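Local structure of chitinase A (Cycas revoluta, 4MNK) at residues 140-145 / 151-156; 133-138 / 177-182; 293-298 / 302-307. The protein probably hydrolyses the glycosidic bonds of chitin and binds chitin chains as a glycoside hydrolase family 18 chitinase. One frame throughout, in Å; residues are numbered along the deposited sequence.

Interaction 1: 140-145 / 151-156; sequences AAIREE and KPRLLL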
loop_
_atom_site.group_PDB
_atom_site.type_symbol
_atom_site.label_atom_id
_atom_site.label_comp_id
_atom_site.label_asym_id
_atom_site.label_seq_id
_atom_site.Cartn_x
_atom_site.Cartn_y
_atom_site.Cartn_z
ATOM N N ALA A 140 -14.724 -12.982 12.615
ATOM C CA ALA A 140 -15.268 -14.065 13.436
ATOM C C ALA A 140 -14.593 -15.404 13.142
ATOM O O ALA A 140 -14.240 -16.149 14.059
ATOM C CB ALA A 140 -16.776 -14.173 13.247
ATOM N N ALA A 141 -14.404 -15.705 11.861
ATOM C CA ALA A 141 -13.788 -16.969 11.467
ATOM C C ALA A 141 -12.311 -17.034 11.864
ATOM O O ALA A 141 -11.805 -18.103 12.207
ATOM C CB ALA A 141 -13.961 -17.208 9.986
ATOM N N ILE A 142 -11.630 -15.889 11.828
ATOM C CA ILE A 142 -10.239 -15.797 12.280
ATOM C C ILE A 142 -10.136 -16.128 13.774
ATOM O O ILE A 142 -9.263 -16.895 14.192
ATOM C CB ILE A 142 -9.626 -14.411 11.940
ATOM C CG1 ILE A 142 -9.231 -14.368 10.458
ATOM C CG2 ILE A 142 -8.425 -14.100 12.832
ATOM C CD1 ILE A 142 -8.836 -12.996 9.948
ATOM N N ARG A 143 -11.047 -15.572 14.568
ATOM C CA ARG A 143 -11.095 -15.872 15.998
ATOM C C ARG A 143 -11.436 -17.337 16.274
ATOM O O ARG A 143 -10.853 -17.954 17.168
ATOM C CB ARG A 143 -12.051 -14.924 16.720
ATOM C CG ARG A 143 -11.434 -13.554 16.940
ATOM C CD ARG A 143 -12.411 -12.539 17.498
ATOM N NE ARG A 143 -11.756 -11.248 17.715
ATOM C CZ ARG A 143 -11.076 -10.915 18.812
ATOM N NH1 ARG A 143 -10.517 -9.717 18.902
ATOM N NH2 ARG A 143 -10.953 -11.773 19.820
ATOM N N GLU A 144 -12.355 -17.894 15.489
ATOM C CA GLU A 144 -12.743 -19.302 15.616
ATOM C C GLU A 144 -11.593 -20.256 15.269
ATOM O O GLU A 144 -11.390 -21.260 15.954
ATOM C CB GLU A 144 -13.988 -19.597 14.764
ATOM C CG GLU A 144 -14.461 -21.062 14.756
ATOM C CD GLU A 144 -14.915 -21.578 16.120
ATOM O OE1 GLU A 144 -15.202 -20.764 17.026
ATOM O OE2 GLU A 144 -14.991 -22.815 16.281
ATOM N N GLU A 145 -10.841 -19.931 14.218
ATOM C CA GLU A 145 -9.701 -20.749 13.803
ATOM C C GLU A 145 -8.607 -20.761 14.868
ATOM O O GLU A 145 -7.966 -21.788 15.089
ATOM C CB GLU A 145 -9.148 -20.274 12.455
ATOM C CG GLU A 145 -8.119 -21.213 11.827
ATOM C CD GLU A 145 -6.682 -20.907 12.234
ATOM O OE1 GLU A 145 -6.431 -19.865 12.879
ATOM O OE2 GLU A 145 -5.794 -21.716 11.899
ATOM N N LYS A 151 -3.496 -21.803 17.905
ATOM C CA LYS A 151 -2.491 -20.842 17.458
ATOM C C LYS A 151 -2.979 -19.407 17.674
ATOM O O LYS A 151 -4.190 -19.172 17.737
ATOM C CB LYS A 151 -2.178 -21.061 15.974
ATOM C CG LYS A 151 -1.622 -22.436 15.636
ATOM C CD LYS A 151 -1.505 -22.618 14.133
ATOM C CE LYS A 151 -1.121 -24.044 13.777
ATOM N NZ LYS A 151 -1.069 -24.250 12.302
ATOM N N PRO A 152 -2.042 -18.440 17.795
ATOM C CA PRO A 152 -2.445 -17.033 17.827
ATOM C C PRO A 152 -3.254 -16.695 16.581
ATOM O O PRO A 152 -2.946 -17.196 15.492
ATOM C CB PRO A 152 -1.113 -16.280 17.799
ATOM C CG PRO A 152 -0.122 -17.234 18.342
ATOM C CD PRO A 152 -0.582 -18.599 17.938
ATOM N N ARG A 153 -4.286 -15.871 16.732
ATOM C CA ARG A 153 -5.132 -15.546 15.592
ATOM C C ARG A 153 -4.330 -14.872 14.485
ATOM O O ARG A 153 -3.365 -14.144 14.739
ATOM C CB ARG A 153 -6.365 -14.714 15.990
ATOM C CG ARG A 153 -6.123 -13.247 16.288
ATOM C CD ARG A 153 -7.448 -12.511 16.427
ATOM N NE ARG A 153 -7.268 -11.112 16.807
ATOM C CZ ARG A 153 -7.256 -10.663 18.062
ATOM N NH1 ARG A 153 -7.415 -11.500 19.082
ATOM N NH2 ARG A 153 -7.084 -9.369 18.294
ATOM N N LEU A 154 -4.724 -15.155 13.251
ATOM C CA LEU A 154 -4.173 -14.467 12.100
ATOM C C LEU A 154 -4.391 -12.971 12.251
ATOM O O LEU A 154 -5.439 -12.532 12.735
ATOM C CB LEU A 154 -4.853 -14.959 10.823
ATOM C CG LEU A 154 -4.502 -16.370 10.352
ATOM C CD1 LEU A 154 -5.487 -16.825 9.290
ATOM C CD2 LEU A 154 -3.067 -16.431 9.830
ATOM N N LEU A 155 -3.392 -12.191 11.856
ATOM C CA LEU A 155 -3.566 -10.755 11.727
ATOM C C LEU A 155 -4.515 -10.480 10.568
ATOM O O LEU A 155 -4.604 -11.268 9.628
ATOM C CB LEU A 155 -2.226 -10.056 11.492
ATOM C CG LEU A 155 -1.140 -10.209 12.563
ATOM C CD1 LEU A 155 0.181 -9.675 12.042
ATOM C CD2 LEU A 155 -1.519 -9.520 13.873
ATOM N N LEU A 156 -5.237 -9.369 10.651
ATOM C CA LEU A 156 -6.115 -8.943 9.576
ATOM C C LEU A 156 -5.949 -7.455 9.346
ATOM O O LEU A 156 -6.145 -6.649 10.258
ATOM C CB LEU A 156 -7.578 -9.278 9.885
ATOM C CG LEU A 156 -8.582 -8.889 8.793
ATOM C CD1 LEU A 156 -8.330 -9.657 7.498
ATOM C CD2 LEU A 156 -10.011 -9.082 9.277
HETATM O O HOH W 1 -6.825 -17.164 13.058
#
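Leu154 N donates to a water, 2.9 Å from the water oxygen, and the water gives its own hydrogens to Ile142 O and Glu145 OE1. It thus bridges the two segments with three bonds. Two of its partners belong to helix 125-149 and the third to the chain leading into strand 155-161. These elements form the second half of a beta-alpha-beta unit of the TIM barrel, whose first strand is 114-119. Glu145 has another hold: its OE2 makes a salt bridge with Arg108 of helix 93-110, which also bonds Pro152 O.

Ile142 provides the apolar part. Its CG2 lies anti to the backbone N, while CG1 stands beside that N (chi1 -79°), and so the two branches reach different residues. CG2 comes within 3.4 Å of Leu154 O and also meets Arg153 CB; the Ile142 and Arg153 side chains cross at about a right angle. The extended branch ends in CD1, which rests 3.9 Å from Leu156 CB and also near both of that leucine's methyls.

The exposed margin is made by Arg143 and Arg153. Their extended chains run side by side in the same direction. The like charges probably repel weakly, and solvent is likely to screen them. The guanidinium planes are 30° apart, not parallel. Arg143 NH1 sits over one face of the Arg153 guanidinium, 3.3 Å above its plane, displaced toward the rim and 3.5 Å from Arg153 CZ.

Interaction 2: 133-138 / 177-182; sequences KLVSEL and VQFIAA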
loop_
_atom_site.group_PDB
_atom_site.type_symbol
_atom_site.label_atom_id
_atom_site.label_comp_id
_atom_site.label_asym_id
_atom_site.label_seq_id
_atom_site.Cartn_x
_atom_site.Cartn_y
_atom_site.Cartn_z
ATOM N N LYS A 133 -20.189 -6.923 5.644
ATOM C CA LYS A 133 -20.604 -8.311 5.868
ATOM C C LYS A 133 -19.417 -9.263 5.737
ATOM O O LYS A 133 -19.193 -10.098 6.608
ATOM C CB LYS A 133 -21.718 -8.721 4.900
ATOM C CG LYS A 133 -23.022 -7.948 5.054
ATOM C CD LYS A 133 -24.043 -8.387 4.012
ATOM C CE LYS A 133 -25.210 -7.421 3.926
ATOM N NZ LYS A 133 -26.185 -7.840 2.879
ATOM N N LEU A 134 -18.650 -9.121 4.656
ATOM C CA LEU A 134 -17.478 -9.969 4.430
ATOM C C LEU A 134 -16.475 -9.871 5.575
ATOM O O LEU A 134 -16.038 -10.888 6.119
ATOM C CB LEU A 134 -16.784 -9.619 3.107
ATOM C CG LEU A 134 -15.583 -10.504 2.741
ATOM C CD1 LEU A 134 -16.050 -11.824 2.132
ATOM C CD2 LEU A 134 -14.629 -9.775 1.801
ATOM N N VAL A 135 -16.116 -8.641 5.932
ATOM C CA VAL A 135 -15.087 -8.407 6.940
ATOM C C VAL A 135 -15.533 -8.871 8.330
ATOM O O VAL A 135 -14.743 -9.450 9.079
ATOM C CB VAL A 135 -14.613 -6.934 6.938
ATOM C CG1 VAL A 135 -13.638 -6.666 8.074
ATOM C CG2 VAL A 135 -13.952 -6.595 5.607
ATOM N N SER A 136 -16.804 -8.650 8.663
ATOM C CA SER A 136 -17.329 -9.109 9.948
ATOM C C SER A 136 -17.243 -10.633 10.050
ATOM O O SER A 136 -16.826 -11.177 11.077
ATOM C CB SER A 136 -18.765 -8.633 10.154
ATOM O OG SER A 136 -19.240 -9.010 11.435
ATOM N N GLU A 137 -17.625 -11.315 8.971
ATOM C CA GLU A 137 -17.558 -12.774 8.903
ATOM C C GLU A 137 -16.113 -13.279 8.961
ATOM O O GLU A 137 -15.825 -14.289 9.608
ATOM C CB GLU A 137 -18.284 -13.281 7.653
ATOM C CG GLU A 137 -19.809 -13.115 7.739
ATOM C CD GLU A 137 -20.514 -13.061 6.386
ATOM O OE1 GLU A 137 -19.890 -13.363 5.349
ATOM O OE2 GLU A 137 -21.715 -12.714 6.366
ATOM N N LEU A 138 -15.206 -12.560 8.306
ATOM C CA LEU A 138 -13.792 -12.923 8.315
ATOM C C LEU A 138 -13.180 -12.784 9.715
ATOM O O LEU A 138 -12.469 -13.677 10.178
ATOM C CB LEU A 138 -13.016 -12.096 7.285
ATOM C CG LEU A 138 -11.535 -12.424 7.075
ATOM C CD1 LEU A 138 -11.301 -13.901 6.748
ATOM C CD2 LEU A 138 -10.979 -11.541 5.973
ATOM N N VAL A 177 -15.018 3.557 10.933
ATOM C CA VAL A 177 -13.760 3.449 11.683
ATOM C C VAL A 177 -13.840 2.607 12.956
ATOM O O VAL A 177 -12.885 1.912 13.289
ATOM C CB VAL A 177 -13.092 4.827 11.971
ATOM C CG1 VAL A 177 -12.797 5.555 10.668
ATOM C CG2 VAL A 177 -13.944 5.686 12.897
ATOM N N GLN A 178 -14.972 2.667 13.658
ATOM C CA GLN A 178 -15.155 1.870 14.869
ATOM C C GLN A 178 -15.219 0.380 14.519
ATOM O O GLN A 178 -14.588 -0.451 15.178
ATOM C CB GLN A 178 -16.411 2.312 15.622
ATOM C CG GLN A 178 -16.590 1.651 16.976
ATOM C CD GLN A 178 -17.983 1.853 17.523
ATOM O OE1 GLN A 178 -18.963 1.360 16.963
ATOM N NE2 GLN A 178 -18.080 2.590 18.621
ATOM N N PHE A 179 -15.981 0.063 13.474
ATOM C CA PHE A 179 -16.051 -1.284 12.906
ATOM C C PHE A 179 -14.653 -1.810 12.569
ATOM O O PHE A 179 -14.275 -2.914 12.973
ATOM C CB PHE A 179 -16.933 -1.262 11.649
ATOM C CG PHE A 179 -16.945 -2.555 10.878
ATOM C CD1 PHE A 179 -17.955 -3.486 11.086
ATOM C CD2 PHE A 179 -15.960 -2.835 9.931
ATOM C CE1 PHE A 179 -17.975 -4.683 10.376
ATOM C CE2 PHE A 179 -15.975 -4.030 9.220
ATOM C CZ PHE A 179 -16.984 -4.954 9.442
ATOM N N ILE A 180 -13.894 -1.001 11.832
ATOM C CA ILE A 180 -12.547 -1.362 11.402
ATOM C C ILE A 180 -11.607 -1.573 12.594
ATOM O O ILE A 180 -10.870 -2.561 12.642
ATOM C CB ILE A 180 -11.972 -0.303 10.430
ATOM C CG1 ILE A 180 -12.679 -0.383 9.072
ATOM C CG2 ILE A 180 -10.469 -0.480 10.264
ATOM C CD1 ILE A 180 -12.389 0.787 8.143
ATOM N N ALA A 181 -11.643 -0.655 13.560
ATOM C CA ALA A 181 -10.785 -0.758 14.742
ATOM C C ALA A 181 -11.054 -2.025 15.561
ATOM O O ALA A 181 -10.137 -2.598 16.150
ATOM C CB ALA A 181 -10.924 0.479 15.613
ATOM N N ALA A 182 -12.309 -2.465 15.580
ATOM C CA ALA A 182 -12.679 -3.667 16.319
ATOM C C ALA A 182 -12.292 -4.950 15.584
ATOM O O ALA A 182 -11.889 -5.931 16.215
ATOM C CB ALA A 182 -14.163 -3.657 16.629
#
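The helical turns 133-138 and 177-182 stay well apart, with Ser136 CA and Phe179 CA 8.5 Å from each other and Val135 CA and Ile180 CA 8.7 Å. One side chain, Phe179, spans the space between them. Its CG is anti to the backbone N (chi1 173°), which carries the ring out from its own helix to the other backbone. The outer atoms CE1, CZ and CE2 do the touching.

Phe179 CE2 meets Val135 CG1 at 3.7 Å. This methyl approaches the ring obliquely. Val135 CB lies at the ring edge, in its plane, 3.9 Å from Phe179 CE2. At the next corner, Phe179 CZ points at the backbone, 3.8 Å from Ser136 N, which is also at the edge and near the ring plane. Phe179 CE1 completes the contact at 4.0 Å from Ser136 CB. The ring rim thus follows the helix surface from Val135 to Ser136.

The contact is small, burying 122 Å² in all, and its side-chain contacts are between carbon atoms. An alanine in place of Phe179 would probably leave a gap between the two helices and strip Val135 CG1 of its aromatic neighbour.

Val135 is buried, packs on Leu184 as well, and has a bound acetate, probably from the crystallisation liquor, about 3 Å from its side chain. Ile180 points away from 133-138 and packs on Tyr175, Met229 and Glu158 of strand 155-161. Helices 125-149 and 177-183 are neighbours in the ring of helices that surrounds the strands of a TIM barrel, and this contact joins them.

Interaction 3: 293-298 / 302-307; sequences AYAYKD and VGYDNQ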
loop_
_atom_site.group_PDB
_atom_site.type_symbol
_atom_site.label_atom_id
_atom_site.label_comp_id
_atom_site.label_asym_id
_atom_site.label_seq_id
_atom_site.Cartn_x
_atom_site.Cartn_y
_atom_site.Cartn_z
ATOM N N ALA A 293 10.034 15.371 -3.303
ATOM C CA ALA A 293 11.136 15.637 -4.210
ATOM C C ALA A 293 10.664 15.559 -5.648
ATOM O O ALA A 293 9.639 14.941 -5.952
ATOM C CB ALA A 293 12.267 14.644 -3.976
ATOM N N TYR A 294 11.417 16.198 -6.531
ATOM C CA TYR A 294 11.246 15.978 -7.952
ATOM C C TYR A 294 12.582 16.040 -8.665
ATOM O O TYR A 294 13.557 16.576 -8.136
ATOM C CB TYR A 294 10.210 16.927 -8.571
ATOM C CG TYR A 294 10.476 18.413 -8.450
ATOM C CD1 TYR A 294 11.122 19.110 -9.471
ATOM C CD2 TYR A 294 10.028 19.133 -7.343
ATOM C CE1 TYR A 294 11.343 20.487 -9.377
ATOM C CE2 TYR A 294 10.244 20.508 -7.239
ATOM C CZ TYR A 294 10.901 21.174 -8.257
ATOM O OH TYR A 294 11.113 22.531 -8.153
ATOM N N ALA A 295 12.627 15.455 -9.855
ATOM C CA ALA A 295 13.835 15.450 -10.661
ATOM C C ALA A 295 13.459 15.623 -12.117
ATOM O O ALA A 295 12.417 15.137 -12.560
ATOM C CB ALA A 295 14.617 14.162 -10.453
ATOM N N TYR A 296 14.305 16.326 -12.861
ATOM C CA TYR A 296 14.021 16.595 -14.262
ATOM C C TYR A 296 15.281 16.588 -15.111
ATOM O O TYR A 296 16.366 16.928 -14.639
ATOM C CB TYR A 296 13.267 17.925 -14.419
ATOM C CG TYR A 296 14.051 19.132 -13.950
ATOM C CD1 TYR A 296 13.950 19.585 -12.635
ATOM C CD2 TYR A 296 14.906 19.813 -14.819
ATOM C CE1 TYR A 296 14.674 20.691 -12.197
ATOM C CE2 TYR A 296 15.637 20.915 -14.390
ATOM C CZ TYR A 296 15.516 21.345 -13.081
ATOM O OH TYR A 296 16.236 22.441 -12.661
ATOM N N LYS A 297 15.115 16.185 -16.364
ATOM C CA LYS A 297 16.154 16.270 -17.375
ATOM C C LYS A 297 15.444 16.391 -18.709
ATOM O O LYS A 297 14.531 15.619 -18.998
ATOM C CB LYS A 297 17.054 15.029 -17.369
ATOM C CG LYS A 297 18.324 15.209 -18.205
ATOM C CD LYS A 297 19.291 14.038 -18.090
ATOM C CE LYS A 297 19.055 13.005 -19.172
ATOM N NZ LYS A 297 20.077 11.914 -19.146
ATOM N N ASP A 298 15.860 17.366 -19.512
ATOM C CA ASP A 298 15.226 17.632 -20.801
ATOM C C ASP A 298 13.700 17.719 -20.635
ATOM O O ASP A 298 13.230 18.554 -19.864
ATOM C CB ASP A 298 15.691 16.612 -21.849
ATOM C CG ASP A 298 17.196 16.672 -22.077
ATOM O OD1 ASP A 298 17.739 17.796 -22.156
ATOM O OD2 ASP A 298 17.844 15.607 -22.163
ATOM N N VAL A 302 9.815 13.944 -12.856
ATOM C CA VAL A 302 9.264 12.922 -11.968
ATOM C C VAL A 302 9.172 13.438 -10.530
ATOM O O VAL A 302 10.112 14.050 -10.027
ATOM C CB VAL A 302 10.061 11.582 -12.064
ATOM C CG1 VAL A 302 11.521 11.766 -11.639
ATOM C CG2 VAL A 302 9.381 10.471 -11.257
ATOM N N GLY A 303 8.025 13.207 -9.894
ATOM C CA GLY A 303 7.825 13.550 -8.485
ATOM C C GLY A 303 7.814 12.286 -7.650
ATOM O O GLY A 303 7.200 11.290 -8.038
ATOM N N TYR A 304 8.486 12.323 -6.502
ATOM C CA TYR A 304 8.724 11.117 -5.705
ATOM C C TYR A 304 9.118 11.484 -4.281
ATOM O O TYR A 304 9.215 12.666 -3.932
ATOM C CB TYR A 304 9.833 10.263 -6.347
ATOM C CG TYR A 304 11.143 11.008 -6.490
ATOM C CD1 TYR A 304 12.190 10.805 -5.588
ATOM C CD2 TYR A 304 11.325 11.946 -7.509
ATOM C CE1 TYR A 304 13.390 11.510 -5.708
ATOM C CE2 TYR A 304 12.514 12.652 -7.636
ATOM C CZ TYR A 304 13.537 12.431 -6.735
ATOM O OH TYR A 304 14.705 13.143 -6.882
ATOM N N ASP A 305 9.342 10.464 -3.459
ATOM C CA ASP A 305 9.885 10.655 -2.124
ATOM C C ASP A 305 11.363 10.308 -2.096
ATOM O O ASP A 305 11.784 9.292 -2.654
ATOM C CB ASP A 305 9.117 9.821 -1.099
ATOM C CG ASP A 305 7.843 10.501 -0.649
ATOM O OD1 ASP A 305 7.939 11.564 0.004
ATOM O OD2 ASP A 305 6.748 9.980 -0.950
ATOM N N ASN A 306 12.150 11.166 -1.457
ATOM C CA ASN A 306 13.577 10.914 -1.309
ATOM C C ASN A 306 13.973 10.746 0.154
ATOM O O ASN A 306 13.115 10.652 1.034
ATOM C CB ASN A 306 14.422 11.980 -2.030
ATOM C CG ASN A 306 14.405 13.339 -1.338
ATOM O OD1 ASN A 306 13.753 13.542 -0.312
ATOM N ND2 ASN A 306 15.136 14.284 -1.915
ATOM N N GLN A 307 15.276 10.707 0.408
ATOM C CA GLN A 307 15.794 10.473 1.745
ATOM C C GLN A 307 15.247 11.487 2.759
ATOM O O GLN A 307 14.833 11.124 3.863
ATOM C CB GLN A 307 17.326 10.488 1.709
ATOM C CG GLN A 307 17.962 9.354 0.872
ATOM C CD GLN A 307 18.258 9.711 -0.591
ATOM O OE1 GLN A 307 17.450 10.334 -1.291
ATOM N NE2 GLN A 307 19.423 9.279 -1.066
#
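Ala293 and Tyr304 exchange two backbone hydrogen bonds, each 2.9 Å from N to O, Ala293 N to Tyr304 O and Tyr304 N to Ala293 O. Ala295 and Val302 form a second hydrogen-bonded pair. Between them Tyr294 faces Gly303 in a non-hydrogen-bonded pair, with their CA atoms only 4.2 Å apart.

The tight part is around the Tyr304 ring. Ala293 CB lies over one face as a CH-pi contact, 3.9 Å from the ring centroid and 20° off its normal. Ala295 N is at the ring edge, and Ala295 CB is 3.7 Å from Tyr304 OH. That hydroxyl is hydrogen-bonded to Glu284. Asn306 adds its amide: ND2 is 3.6 Å from Ala293 CB. The other side of the ladder carries Tyr294, whose ring stacks on Trp301.

The looser end lies past Ala295. Tyr296 and Lys297 are partly exposed and Asp298 is exposed, and none of them touches 302-307.

The antiparallel strands are a beta hairpin. Its place between the last two barrel strands is consistent with the insertion domain of family 18 chitinases. Gly303 pairs with Arg243, which lines the glycan pocket.

How the interactions relate
Interactions 1 and 2 share helix 125-149 and lie in the outer part of the barrel, their centres 13 Å apart. They touch where Leu156 CD1 meets Leu138 CD2. Interaction 3 is on the opposite side of the chain's centre, about 24 Å from interaction 1 at the nearest atoms. Chemistry follows place. Interaction 1 joins a helix to the approach of a strand, with a bridging water, a buried isoleucine and arginines at the surface. Interaction 2 joins helix to helix by one aromatic rim and is only partly buried. Interaction 3 is fully buried where it touches and is held by backbone hydrogen bonds across two strands.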